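Local coordinates for protein Alpha/beta hydrolase (PDB 4EZI) that is an alpha/beta-hydrolase-fold protein of unproven function, possibly a lipase acting on triacylglycerols, at residues Y44-K49 with L145-E150; P252-G257 with Q266-D271; L310-T315 with E327-S332. All coordinates share one frame; numbering follows the deposited sequence. Where two conformers were deposited one is given.

Interaction 1: Y44-K49 with L145-E150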
ATOM      1  N   TYR A  44       7.863  14.750   9.959  1.00  8.38           N
ATOM      2  CA  TYR A  44       8.186  14.005  11.165  1.00  8.07           C
ATOM      3  C   TYR A  44       8.246  12.531  10.837  1.00  7.55           C
ATOM      4  O   TYR A  44       7.374  12.009  10.122  1.00  8.10           O
ATOM      5  CB  TYR A  44       7.121  14.203  12.234  1.00  8.69           C
ATOM      6  CG  TYR A  44       7.088  15.603  12.804  1.00  9.86           C
ATOM      7  CD1 TYR A  44       7.970  15.978  13.804  1.00 11.99           C
ATOM      8  CD2 TYR A  44       6.179  16.536  12.350  1.00 12.23           C
ATOM      9  CE1 TYR A  44       7.949  17.253  14.351  1.00 13.43           C
ATOM     10  CE2 TYR A  44       6.171  17.841  12.875  1.00 13.55           C
ATOM     11  CZ  TYR A  44       7.075  18.177  13.861  1.00 12.34           C
ATOM     12  OH  TYR A  44       7.058  19.453  14.389  1.00 15.25           O
ATOM     13  N   LYS A  45       9.246  11.842  11.381  1.00  8.17           N
ATOM     14  CA  LYS A  45       9.230  10.379  11.439  1.00  8.33           C
ATOM     15  C   LYS A  45       8.720   9.976  12.811  1.00  8.11           C
ATOM     16  O   LYS A  45       9.217  10.492  13.835  1.00 10.10           O
ATOM     17  CB  LYS A  45      10.643   9.801  11.201  1.00 12.13           C
ATOM     18  CG  LYS A  45      10.757   8.309  11.488  1.00 13.85           C
ATOM     19  CD  LYS A  45      12.063   7.714  10.921  1.00 16.84           C
ATOM     20  CE  LYS A  45      13.255   8.060  11.710  1.00 21.86           C
ATOM     21  NZ  LYS A  45      13.127   7.350  12.961  1.00 18.78           N
ATOM     22  N   ILE A  46       7.728   9.090  12.834  1.00  8.35           N
ATOM     23  CA  ILE A  46       7.156   8.652  14.086  1.00  8.88           C
ATOM     24  C   ILE A  46       7.339   7.153  14.276  1.00  7.73           C
ATOM     25  O   ILE A  46       7.467   6.395  13.324  1.00  8.97           O
ATOM     26  CB  ILE A  46       5.655   9.051  14.224  1.00  9.79           C
ATOM     27  CG1 ILE A  46       4.713   8.206  13.342  1.00  9.71           C
ATOM     28  CG2 ILE A  46       5.436  10.539  13.926  1.00 11.31           C
ATOM     29  CD1 ILE A  46       3.210   8.540  13.594  1.00 11.90           C
ATOM     30  N   ASN A  47       7.303   6.762  15.545  1.00  8.74           N
ATOM     31  CA  ASN A  47       7.237   5.379  15.959  0.50  8.74           C
ATOM     32  C   ASN A  47       5.987   5.176  16.794  1.00  9.36           C
ATOM     33  O   ASN A  47       5.619   6.059  17.600  1.00  9.90           O
ATOM     34  CB  ASN A  47       8.485   4.979  16.726  0.50  9.26           C
ATOM     35  CG  ASN A  47       9.743   5.334  15.991  0.50  9.80           C
ATOM     36  OD1 ASN A  47      10.312   6.414  16.180  0.50 11.55           O
ATOM     37  ND2 ASN A  47      10.194   4.428  15.133  0.50  9.31           N
ATOM     38  N   TYR A  48       5.330   4.040  16.609  1.00  8.91           N
ATOM     39  CA  TYR A  48       4.033   3.809  17.216  1.00  8.51           C
ATOM     40  C   TYR A  48       3.828   2.336  17.533  1.00  8.54           C
ATOM     41  O   TYR A  48       4.426   1.438  16.928  1.00  9.53           O
ATOM     42  CB  TYR A  48       2.918   4.348  16.305  1.00  9.25           C
ATOM     43  CG  TYR A  48       2.763   3.583  15.010  1.00  8.74           C
ATOM     44  CD1 TYR A  48       3.582   3.846  13.910  1.00  8.69           C
ATOM     45  CD2 TYR A  48       1.818   2.555  14.890  1.00  9.05           C
ATOM     46  CE1 TYR A  48       3.441   3.151  12.735  1.00  8.37           C
ATOM     47  CE2 TYR A  48       1.688   1.844  13.715  1.00  9.71           C
ATOM     48  CZ  TYR A  48       2.472   2.159  12.622  1.00  8.47           C
ATOM     49  OH  TYR A  48       2.356   1.461  11.437  1.00  8.91           O
ATOM     50  N   LYS A  49       2.921   2.097  18.471  1.00  9.87           N
ATOM     51  CA  LYS A  49       2.562   0.744  18.917  1.00  9.44           C
ATOM     52  C   LYS A  49       1.559   0.093  17.983  1.00  9.71           C
ATOM     53  O   LYS A  49       0.545   0.687  17.627  1.00 11.73           O
ATOM     54  CB  LYS A  49       1.917   0.787  20.303  1.00 11.24           C
ATOM     55  CG  LYS A  49       2.805   1.318  21.372  1.00 12.97           C
ATOM     56  CD  LYS A  49       2.072   1.327  22.719  1.00 17.23           C
ATOM     57  CE  LYS A  49       3.006   1.758  23.822  1.00 22.70           C
ATOM     58  NZ  LYS A  49       2.280   1.753  25.126  1.00 26.45           N
ATOM     59  N   LEU A 145      -2.280   5.826  11.539  1.00  8.06           N
ATOM     60  CA  LEU A 145      -3.201   6.944  11.424  1.00  8.65           C
ATOM     61  C   LEU A 145      -3.516   7.510  12.798  1.00  9.08           C
ATOM     62  O   LEU A 145      -3.468   8.735  13.006  1.00  9.55           O
ATOM     63  CB  LEU A 145      -4.469   6.510  10.681  1.00  8.87           C
ATOM     64  CG  LEU A 145      -5.595   7.545  10.634  1.00  9.51           C
ATOM     65  CD1 LEU A 145      -5.174   8.819   9.903  1.00 11.98           C
ATOM     66  CD2 LEU A 145      -6.846   6.891  10.018  1.00 11.64           C
ATOM     67  N   PHE A 146      -3.842   6.643  13.748  1.00  9.23           N
ATOM     68  CA  PHE A 146      -4.160   7.114  15.097  0.50  9.93           C
ATOM     69  C   PHE A 146      -2.963   7.817  15.728  1.00  8.72           C
ATOM     70  O   PHE A 146      -3.106   8.855  16.382  1.00  9.78           O
ATOM     71  CB  PHE A 146      -4.629   5.969  15.991  0.50 11.20           C
ATOM     72  CG  PHE A 146      -5.944   5.367  15.580  0.50 13.67           C
ATOM     73  CD1 PHE A 146      -6.884   6.097  14.884  0.50 18.79           C
ATOM     74  CD2 PHE A 146      -6.244   4.065  15.907  0.50 16.44           C
ATOM     75  CE1 PHE A 146      -8.097   5.522  14.517  0.50 20.48           C
ATOM     76  CE2 PHE A 146      -7.446   3.498  15.560  0.50 18.57           C
ATOM     77  CZ  PHE A 146      -8.369   4.218  14.869  0.50 18.17           C
ATOM     78  N   ALA A 147      -1.778   7.240  15.556  1.00  9.70           N
ATOM     79  CA  ALA A 147      -0.557   7.867  16.093  1.00  9.00           C
ATOM     80  C   ALA A 147      -0.302   9.231  15.463  1.00  9.22           C
ATOM     81  O   ALA A 147       0.130  10.155  16.169  1.00  9.45           O
ATOM     82  CB  ALA A 147       0.643   6.926  15.885  1.00  9.76           C
ATOM     83  N   ALA A 148      -0.580   9.363  14.175  1.00  8.77           N
ATOM     84  CA  ALA A 148      -0.415  10.631  13.504  1.00  8.64           C
ATOM     85  C   ALA A 148      -1.381  11.686  14.026  1.00  9.22           C
ATOM     86  O   ALA A 148      -1.028  12.856  14.185  1.00  9.52           O
ATOM     87  CB  ALA A 148      -0.585  10.465  12.005  1.00 10.23           C
ATOM     88  N   LYS A 149      -2.602  11.268  14.334  1.00  8.96           N
ATOM     89  CA  LYS A 149      -3.561  12.176  14.932  1.00  9.17           C
ATOM     90  C   LYS A 149      -3.123  12.602  16.321  1.00  9.71           C
ATOM     91  O   LYS A 149      -3.348  13.747  16.724  1.00 10.83           O
ATOM     92  CB  LYS A 149      -4.956  11.569  14.929  1.00 10.38           C
ATOM     93  CG  LYS A 149      -5.525  11.479  13.492  1.00 12.31           C
ATOM     94  CD  LYS A 149      -6.895  10.891  13.368  1.00 16.88           C
ATOM     95  CE  LYS A 149      -7.947  11.952  13.666  1.00 22.01           C
ATOM     96  NZ  LYS A 149      -9.311  11.440  13.424  1.00 21.73           N
ATOM     97  N   GLU A 150      -2.537  11.679  17.070  1.00  9.29           N
ATOM     98  CA  GLU A 150      -1.946  12.064  18.358  1.00 10.06           C
ATOM     99  C   GLU A 150      -0.859  13.124  18.205  1.00  9.54           C
ATOM    100  O   GLU A 150      -0.778  14.081  18.995  1.00 10.30           O
ATOM    101  CB  GLU A 150      -1.371  10.857  19.106  1.00 11.24           C
ATOM    102  CG  GLU A 150      -2.402   9.818  19.534  1.00 11.41           C
ATOM    103  CD  GLU A 150      -1.788   8.543  20.085  1.00 14.30           C
ATOM    104  OE1 GLU A 150      -0.688   8.599  20.659  1.00 17.46           O
ATOM    105  OE2 GLU A 150      -2.420   7.461  19.951  1.00 19.38           O
TER

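Interaction 2: P252-G257 with Q266-D271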
ATOM      1  N   PRO A 252      15.806 -16.363   0.877  1.00  8.23           N
ATOM      2  CA  PRO A 252      16.003 -15.713   2.194  1.00  9.09           C
ATOM      3  C   PRO A 252      17.101 -14.660   2.225  1.00 10.09           C
ATOM      4  O   PRO A 252      16.946 -13.631   2.884  1.00 12.36           O
ATOM      5  CB  PRO A 252      16.323 -16.891   3.122  1.00 10.95           C
ATOM      6  CG  PRO A 252      15.607 -18.050   2.495  1.00 11.07           C
ATOM      7  CD  PRO A 252      15.689 -17.829   0.997  1.00  9.01           C
ATOM      8  N   GLU A 253      18.179 -14.883   1.480  1.00 10.40           N
ATOM      9  CA  GLU A 253      19.247 -13.893   1.358  1.00 10.74           C
ATOM     10  C   GLU A 253      18.764 -12.633   0.621  1.00 10.06           C
ATOM     11  O   GLU A 253      18.949 -11.493   1.076  1.00 11.41           O
ATOM     12  CB  GLU A 253      20.463 -14.415   0.569  0.50 13.81           C
ATOM     13  CG  GLU A 253      21.112 -15.752   0.929  0.50 21.67           C
ATOM     14  CD  GLU A 253      22.019 -16.251  -0.220  0.50 26.53           C
ATOM     15  OE1 GLU A 253      22.680 -15.405  -0.866  0.50 28.59           O
ATOM     16  OE2 GLU A 253      22.074 -17.471  -0.502  0.50 23.66           O
ATOM     17  N   LEU A 254      18.128 -12.831  -0.522  1.00  8.35           N
ATOM     18  CA  LEU A 254      17.648 -11.710  -1.325  1.00  8.85           C
ATOM     19  C   LEU A 254      16.640 -10.858  -0.587  1.00  8.68           C
ATOM     20  O   LEU A 254      16.541  -9.655  -0.861  1.00 10.40           O
ATOM     21  CB  LEU A 254      17.017 -12.197  -2.619  1.00  8.81           C
ATOM     22  CG  LEU A 254      17.958 -12.904  -3.595  1.00  9.18           C
ATOM     23  CD1 LEU A 254      17.150 -13.500  -4.756  1.00 11.01           C
ATOM     24  CD2 LEU A 254      19.089 -12.004  -4.089  1.00 11.21           C
HETATM   25  N   MSE A 255      15.869 -11.489   0.312  1.00  8.72           N
HETATM   26  CA  MSE A 255      14.827 -10.796   1.039  1.00  8.13           C
HETATM   27  C   MSE A 255      15.252 -10.269   2.392  1.00  9.17           C
HETATM   28  O   MSE A 255      14.403  -9.970   3.207  1.00 11.52           O
HETATM   29  CB  MSE A 255      13.568 -11.684   1.174  1.00  9.58           C
HETATM   30  CG  MSE A 255      13.013 -12.199  -0.139  1.00 10.35           C
HETATM   31 SE   MSE A 255      12.319 -10.822  -1.231  0.75 11.67          SE
HETATM   32  CE  MSE A 255      12.402 -11.753  -2.972  1.00 14.59           C
ATOM     33  N   ASP A 256      16.554 -10.063   2.587  1.00  8.62           N
ATOM     34  CA  ASP A 256      17.078  -9.633   3.882  1.00  8.78           C
ATOM     35  C   ASP A 256      16.855  -8.158   4.182  1.00  8.69           C
ATOM     36  O   ASP A 256      17.152  -7.728   5.289  1.00 10.53           O
ATOM     37  CB  ASP A 256      18.555 -10.022   4.012  1.00  9.38           C
ATOM     38  CG  ASP A 256      19.483  -9.251   3.078  1.00  9.11           C
ATOM     39  OD1 ASP A 256      19.035  -8.436   2.245  1.00  9.06           O
ATOM     40  OD2 ASP A 256      20.726  -9.524   3.152  1.00 12.29           O
ATOM     41  N   GLY A 257      16.350  -7.390   3.228  1.00  8.18           N
ATOM     42  CA  GLY A 257      16.112  -5.972   3.384  1.00  7.79           C
ATOM     43  C   GLY A 257      17.240  -5.077   2.902  1.00  8.02           C
ATOM     44  O   GLY A 257      17.103  -3.853   2.945  1.00  8.07           O
ATOM     45  N   GLN A 266      17.411  -9.432 -11.006  1.00 11.41           N
ATOM     46  CA  GLN A 266      18.437 -10.086 -11.816  0.50 12.49           C
ATOM     47  C   GLN A 266      18.799 -11.492 -11.319  1.00 11.36           C
ATOM     48  O   GLN A 266      19.142 -12.365 -12.126  1.00 14.76           O
ATOM     49  CB  GLN A 266      19.674  -9.196 -11.879  0.50 14.48           C
ATOM     50  CG  GLN A 266      20.710  -9.608 -12.916  0.50 20.33           C
ATOM     51  CD  GLN A 266      20.152  -9.705 -14.337  0.50 25.76           C
ATOM     52  OE1 GLN A 266      19.328  -8.890 -14.760  0.50 27.41           O
ATOM     53  NE2 GLN A 266      20.607 -10.711 -15.079  0.50 28.79           N
ATOM     54  N   ALA A 267      18.706 -11.733 -10.013  1.00 10.38           N
ATOM     55  CA  ALA A 267      19.056 -13.031  -9.411  1.00 10.42           C
ATOM     56  C   ALA A 267      17.992 -14.091  -9.611  1.00 10.52           C
ATOM     57  O   ALA A 267      18.282 -15.260  -9.425  1.00 13.40           O
ATOM     58  CB  ALA A 267      19.329 -12.856  -7.922  1.00 11.07           C
ATOM     59  N   LEU A 268      16.761 -13.702  -9.913  1.00  9.63           N
ATOM     60  CA  LEU A 268      15.655 -14.636 -10.007  1.00  9.99           C
ATOM     61  C   LEU A 268      15.270 -14.825 -11.467  1.00  9.99           C
ATOM     62  O   LEU A 268      15.296 -13.879 -12.267  1.00 12.12           O
ATOM     63  CB  LEU A 268      14.454 -14.079  -9.234  1.00 10.16           C
ATOM     64  CG  LEU A 268      14.651 -14.033  -7.712  1.00  9.69           C
ATOM     65  CD1 LEU A 268      13.445 -13.343  -7.083  1.00 12.84           C
ATOM     66  CD2 LEU A 268      14.912 -15.416  -7.095  1.00 13.26           C
ATOM     67  N   PRO A 269      14.820 -16.031 -11.817  1.00  9.12           N
ATOM     68  CA  PRO A 269      14.338 -16.230 -13.187  1.00 10.46           C
ATOM     69  C   PRO A 269      13.063 -15.433 -13.476  1.00  9.57           C
ATOM     70  O   PRO A 269      12.297 -15.130 -12.575  1.00 11.20           O
ATOM     71  CB  PRO A 269      14.048 -17.728 -13.245  1.00 11.51           C
ATOM     72  CG  PRO A 269      13.764 -18.116 -11.858  1.00 12.37           C
ATOM     73  CD  PRO A 269      14.599 -17.217 -10.975  1.00 10.13           C
ATOM     74  N   GLN A 270      12.846 -15.124 -14.739  1.00  9.83           N
ATOM     75  CA  GLN A 270      11.630 -14.429 -15.137  1.00 10.11           C
ATOM     76  C   GLN A 270      10.375 -15.298 -15.072  1.00  8.61           C
ATOM     77  O   GLN A 270       9.293 -14.775 -14.826  1.00  9.55           O
ATOM     78  CB  GLN A 270      11.805 -13.772 -16.498  1.00 12.42           C
ATOM     79  CG  GLN A 270      12.578 -12.446 -16.374  1.00 15.54           C
ATOM     80  CD  GLN A 270      11.709 -11.304 -15.841  1.00 17.13           C
ATOM     81  OE1 GLN A 270      10.754 -10.899 -16.513  1.00 20.61           O
ATOM     82  NE2 GLN A 270      12.003 -10.812 -14.607  1.00 13.86           N
ATOM     83  N   ASP A 271      10.533 -16.610 -15.260  1.00  9.70           N
ATOM     84  CA  ASP A 271       9.426 -17.563 -15.142  1.00  8.33           C
ATOM     85  C   ASP A 271       9.324 -18.055 -13.698  1.00  8.50           C
ATOM     86  O   ASP A 271      10.211 -18.785 -13.247  1.00  9.38           O
ATOM     87  CB  ASP A 271       9.658 -18.753 -16.074  1.00 10.56           C
ATOM     88  CG  ASP A 271       8.551 -19.796 -16.007  1.00 10.57           C
ATOM     89  OD1 ASP A 271       7.577 -19.654 -15.233  1.00 10.47           O
ATOM     90  OD2 ASP A 271       8.640 -20.793 -16.788  1.00 16.20           O
TER

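Interaction 3: L310-T315 with E327-S332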
ATOM      1  N   LEU A 310     -15.875   5.117  -3.231  1.00 10.19           N
ATOM      2  CA  LEU A 310     -14.799   4.188  -3.544  1.00 10.13           C
ATOM      3  C   LEU A 310     -14.498   4.193  -5.036  1.00  9.82           C
ATOM      4  O   LEU A 310     -15.388   3.940  -5.851  1.00 11.36           O
ATOM      5  CB  LEU A 310     -15.189   2.782  -3.083  1.00 10.14           C
ATOM      6  CG  LEU A 310     -14.239   1.634  -3.405  1.00 10.12           C
ATOM      7  CD1 LEU A 310     -12.901   1.822  -2.697  1.00 10.56           C
ATOM      8  CD2 LEU A 310     -14.891   0.306  -3.021  1.00 11.68           C
ATOM      9  N   LEU A 311     -13.227   4.428  -5.359  1.00  9.61           N
ATOM     10  CA  LEU A 311     -12.741   4.424  -6.726  1.00  9.36           C
ATOM     11  C   LEU A 311     -11.666   3.351  -6.883  1.00  9.22           C
ATOM     12  O   LEU A 311     -10.637   3.459  -6.259  1.00  9.80           O
ATOM     13  CB  LEU A 311     -12.143   5.783  -7.114  1.00  9.89           C
ATOM     14  CG  LEU A 311     -11.456   5.843  -8.476  1.00  9.52           C
ATOM     15  CD1 LEU A 311     -12.421   5.590  -9.600  1.00 11.59           C
ATOM     16  CD2 LEU A 311     -10.693   7.145  -8.696  1.00 11.08           C
ATOM     17  N   LEU A 312     -11.890   2.352  -7.730  1.00  9.15           N
ATOM     18  CA  LEU A 312     -10.872   1.359  -8.038  1.00  8.48           C
ATOM     19  C   LEU A 312     -10.208   1.834  -9.323  1.00  9.06           C
ATOM     20  O   LEU A 312     -10.830   1.792 -10.391  1.00 10.28           O
ATOM     21  CB  LEU A 312     -11.495  -0.030  -8.232  1.00  9.62           C
ATOM     22  CG  LEU A 312     -12.476  -0.506  -7.164  1.00 10.93           C
ATOM     23  CD1 LEU A 312     -12.880  -1.965  -7.476  1.00 13.46           C
ATOM     24  CD2 LEU A 312     -11.906  -0.335  -5.734  1.00 11.55           C
ATOM     25  N   VAL A 313      -8.977   2.323  -9.231  1.00  8.26           N
ATOM     26  CA  VAL A 313      -8.318   2.944 -10.372  1.00  8.38           C
ATOM     27  C   VAL A 313      -6.997   2.231 -10.700  1.00  8.16           C
ATOM     28  O   VAL A 313      -6.165   2.017  -9.823  1.00  8.86           O
ATOM     29  CB  VAL A 313      -8.154   4.473 -10.163  1.00  8.39           C
ATOM     30  CG1 VAL A 313      -7.514   4.822  -8.798  1.00 10.18           C
ATOM     31  CG2 VAL A 313      -7.405   5.097 -11.323  1.00 10.30           C
ATOM     32  N   GLY A 314      -6.822   1.911 -11.980  1.00  7.86           N
ATOM     33  CA  GLY A 314      -5.674   1.157 -12.441  1.00  8.35           C
ATOM     34  C   GLY A 314      -5.473   1.342 -13.921  1.00  8.08           C
ATOM     35  O   GLY A 314      -5.860   2.383 -14.475  1.00  9.20           O
ATOM     36  N   THR A 315      -4.894   0.331 -14.564  1.00  8.84           N
ATOM     37  CA  THR A 315      -4.596   0.367 -15.976  1.00  8.94           C
ATOM     38  C   THR A 315      -4.873  -0.995 -16.602  1.00  8.54           C
ATOM     39  O   THR A 315      -4.414  -2.028 -16.105  1.00  8.52           O
ATOM     40  CB  THR A 315      -3.146   0.780 -16.285  1.00  8.58           C
ATOM     41  OG1 THR A 315      -2.917   0.621 -17.698  1.00 10.02           O
ATOM     42  CG2 THR A 315      -2.092  -0.014 -15.462  1.00  8.85           C
ATOM     43  N   GLU A 327     -12.170  -5.497 -12.058  1.00  9.92           N
ATOM     44  CA  GLU A 327     -13.526  -5.552 -12.607  1.00 11.01           C
ATOM     45  C   GLU A 327     -14.428  -6.420 -11.734  1.00 10.94           C
ATOM     46  O   GLU A 327     -15.564  -6.053 -11.397  1.00 12.67           O
ATOM     47  CB  GLU A 327     -13.493  -6.039 -14.053  1.00 11.70           C
ATOM     48  CG  GLU A 327     -12.858  -5.034 -14.981  1.00 13.06           C
ATOM     49  CD  GLU A 327     -12.613  -5.529 -16.390  1.00 17.64           C
ATOM     50  OE1 GLU A 327     -12.232  -6.716 -16.545  1.00 20.85           O
ATOM     51  OE2 GLU A 327     -12.741  -4.703 -17.326  1.00 18.89           O
HETATM   52  N   MSE A 328     -13.903  -7.558 -11.303  1.00 11.12           N
HETATM   53  CA  MSE A 328     -14.612  -8.460 -10.391  0.67 11.67           C
HETATM   54  C   MSE A 328     -14.930  -7.763  -9.068  1.00 10.91           C
HETATM   55  O   MSE A 328     -16.054  -7.813  -8.562  1.00 11.88           O
HETATM   56  CB  MSE A 328     -13.746  -9.690 -10.134  0.67 12.09           C
HETATM   57  CG  MSE A 328     -14.246 -10.587  -9.025  0.67 12.25           C
HETATM   58 SE   MSE A 328     -12.876 -11.883  -8.604  0.50 13.39          SE
HETATM   59  CE  MSE A 328     -11.648 -10.687  -7.663  0.67 17.29           C
ATOM     60  N   ALA A 329     -13.940  -7.072  -8.493  1.00 10.81           N
ATOM     61  CA  ALA A 329     -14.133  -6.362  -7.226  1.00 10.16           C
ATOM     62  C   ALA A 329     -15.180  -5.258  -7.384  1.00 10.99           C
ATOM     63  O   ALA A 329     -16.022  -5.067  -6.497  1.00 12.18           O
ATOM     64  CB  ALA A 329     -12.816  -5.779  -6.733  1.00 11.55           C
ATOM     65  N   TYR A 330     -15.120  -4.538  -8.496  1.00 10.92           N
ATOM     66  CA  TYR A 330     -16.093  -3.468  -8.778  1.00 11.31           C
ATOM     67  C   TYR A 330     -17.532  -4.000  -8.713  1.00 12.56           C
ATOM     68  O   TYR A 330     -18.385  -3.460  -7.989  1.00 13.16           O
ATOM     69  CB  TYR A 330     -15.828  -2.878 -10.148  1.00 11.52           C
ATOM     70  CG  TYR A 330     -16.940  -1.966 -10.633  1.00 12.24           C
ATOM     71  CD1 TYR A 330     -17.092  -0.681 -10.118  1.00 12.72           C
ATOM     72  CD2 TYR A 330     -17.824  -2.399 -11.607  1.00 13.79           C
ATOM     73  CE1 TYR A 330     -18.119   0.160 -10.559  1.00 12.50           C
ATOM     74  CE2 TYR A 330     -18.858  -1.571 -12.048  1.00 15.66           C
ATOM     75  CZ  TYR A 330     -19.009  -0.300 -11.525  1.00 15.08           C
ATOM     76  OH  TYR A 330     -20.035   0.527 -11.988  1.00 16.86           O
ATOM     77  N   HIS A 331     -17.800  -5.092  -9.424  1.00 13.36           N
ATOM     78  CA  HIS A 331     -19.156  -5.634  -9.413  1.00 13.55           C
ATOM     79  C   HIS A 331     -19.541  -6.125  -8.034  1.00 13.63           C
ATOM     80  O   HIS A 331     -20.691  -5.988  -7.627  1.00 15.04           O
ATOM     81  CB  HIS A 331     -19.328  -6.716 -10.466  1.00 15.16           C
ATOM     82  CG  HIS A 331     -19.219  -6.188 -11.856  1.00 15.64           C
ATOM     83  ND1 HIS A 331     -20.098  -5.247 -12.359  1.00 18.79           N
ATOM     84  CD2 HIS A 331     -18.329  -6.438 -12.846  1.00 17.45           C
ATOM     85  CE1 HIS A 331     -19.752  -4.949 -13.598  1.00 20.31           C
ATOM     86  NE2 HIS A 331     -18.678  -5.652 -13.915  1.00 20.74           N
ATOM     87  N   SER A 332     -18.607  -6.699  -7.306  1.00 13.12           N
ATOM     88  CA  SER A 332     -18.879  -7.134  -5.953  1.00 13.16           C
ATOM     89  C   SER A 332     -19.264  -5.970  -5.022  1.00 13.56           C
ATOM     90  O   SER A 332     -20.258  -6.042  -4.303  1.00 13.73           O
ATOM     91  CB  SER A 332     -17.688  -7.940  -5.415  1.00 12.60           C
ATOM     92  OG  SER A 332     -17.946  -8.442  -4.122  1.00 15.07           O
TER

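Interaction 1: Y44-K49 with L145-E150
Helix-on-sheet packing of the alpha/beta-hydrolase fold is what joins strand 41-51 to helix 134-154, and the contact centres on the methyl group of Ala147, which touches Ile46 and Tyr48. The axes of 44-49 and 145-150 approach to 8.6 Å with 122° between their N-to-C directions, so the helix crosses the strand at a steep angle, with only a partial antiparallel component. The side chains of Ile46 and Tyr48, two residues apart on the strand, leave the backbone toward the helix, while that of Asn47 between them leaves away from it. Ala147 CB lies 3.5 Å from Tyr48 CB and 3.8 Å from Ile46 CD1. The ring of Tyr48 is met obliquely at its root, with CG 4.1 Å from Ala147 CB, and the rest of the ring runs along the helix toward its earlier turns, where the hydroxyl makes a weak hydrogen bond to Ser140 O. Ile46 uses the end of its longer branch: CG1 sits between the backbone N and the carbonyl carbon (chi1 74°), and the extended chi2 of 175° carries CD1 out to the helix backbone, 3.9 Å from Ala148 N. Met144 touches both strand side chains from one helical turn earlier, and Ala148 rests against Val64 of the adjacent strand 57-67, which extends the same interface across the sheet. At the far side of the strand, Lys45 forms a salt bridge with Asp123, to which Asn47 also donates a hydrogen bond. The small Ala147 side chain allows a close approach, its CA lying 6.2 Å from Tyr48 CA. Since no hydrogen bond crosses between 44-49 and 145-150 and all four touching residues are buried, adhesion here rests on dispersion and the exclusion of water.

Interaction 2: P252-G257 with Q266-D271
Leu254, in the last turn of helix 247-254, and Leu268, just past the end of helix 261-267, reach toward each other tip to tip, with Leu254 CD1 3.8 Å from Leu268 CD2. This is the tight part of the contact. The same CD1 also lies 3.9 Å from Leu268 CG, and both methyls of Leu254 approach Ala267 CB, CD2 at 3.9 Å as well. Leu254 thus straddles the alanine methyl with its fork while one prong extends on to Leu268. In Leu268, a chi1 of -68° sets CG beside the backbone N, from where CG and CD2 meet Leu254 CD1; the side chain also touches Tyr247 and Ile251 of helix 247-254. The backbones stay well apart: Leu254 CA and Ala267 CA, the nearest pair, are 8.3 Å from each other. Ala267 marks the looser side, being partly exposed, with the exposed Gln266 preceding it. Beyond Leu268 the chain leaves the interface, and Pro269 and Gln270 bond instead to Thr219 and Pro216. With 138 Å² buried and no hydrogen bond between 252-257 and 266-271, the contact between these two helix ends is aliphatic packing, a kind less directional than hydrogen bonding.

Interaction 3: L310-T315 with E327-S332
A single methyl of Leu312, CD1, makes every close contact between 310-315 and 327-332, meeting the helix at Ala329 and Tyr330. The leucine has CG beside the backbone N and anti to the carbonyl carbon (chi1 -49°), and its extended chi2 of -175° thrusts CD1 outward from the sheet. That methyl ends against the helix backbone, 3.6 Å from Tyr330 N and 3.8 Å from Tyr330 CA. Ala329 CB flanks Leu312 CD1 at 3.9 Å, and Tyr330 CB lies slightly farther from the same methyl, at 4.1 Å.

Tyr330 offers its backbone and CB here, while its ring goes elsewhere. With chi1 at 169°, CG lies anti to the backbone N, and the ring is carried past the leucine to Val340 and Ile342 on strand 340-344. The next residue, His331, has its CE1 at the edge of the tyrosine ring, in its plane; in turn, Tyr330 CD2 sits 3.7 Å above one face of the imidazole, offset toward the rim. Tyr201, in a loop, touches both Leu312 and Ala329.

Strand 310-314, helix 323-334 and strand 340-344 form a beta-alpha-beta unit, and this contact seats the helix on its first strand. With no hydrogen bond between the segments, the leucine methyl packs on the helix backbone and on the CB atoms of Ala329 and Tyr330 by van der Waals contact.

How the interactions relate
The interactions follow one another along the chain without overlap, and their centres form a nearly equilateral triangle. Interactions 1 and 2 have centres about 32 Å apart. Interactions 1 and 3 have centres about 30 Å apart. For interactions 2 and 3 the centres are about 31 Å apart. None touches another. Interactions 1 and 3 reach the same mixed sheet on opposite sides of the chain's centre, each packing a helix on it: one on strand 41-51 near its antiparallel edge, the other on strand 310-314 near its parallel edge. Interaction 2 instead joins helices within the helical region inserted between strands 193-197 and 310-314, away from the sheet.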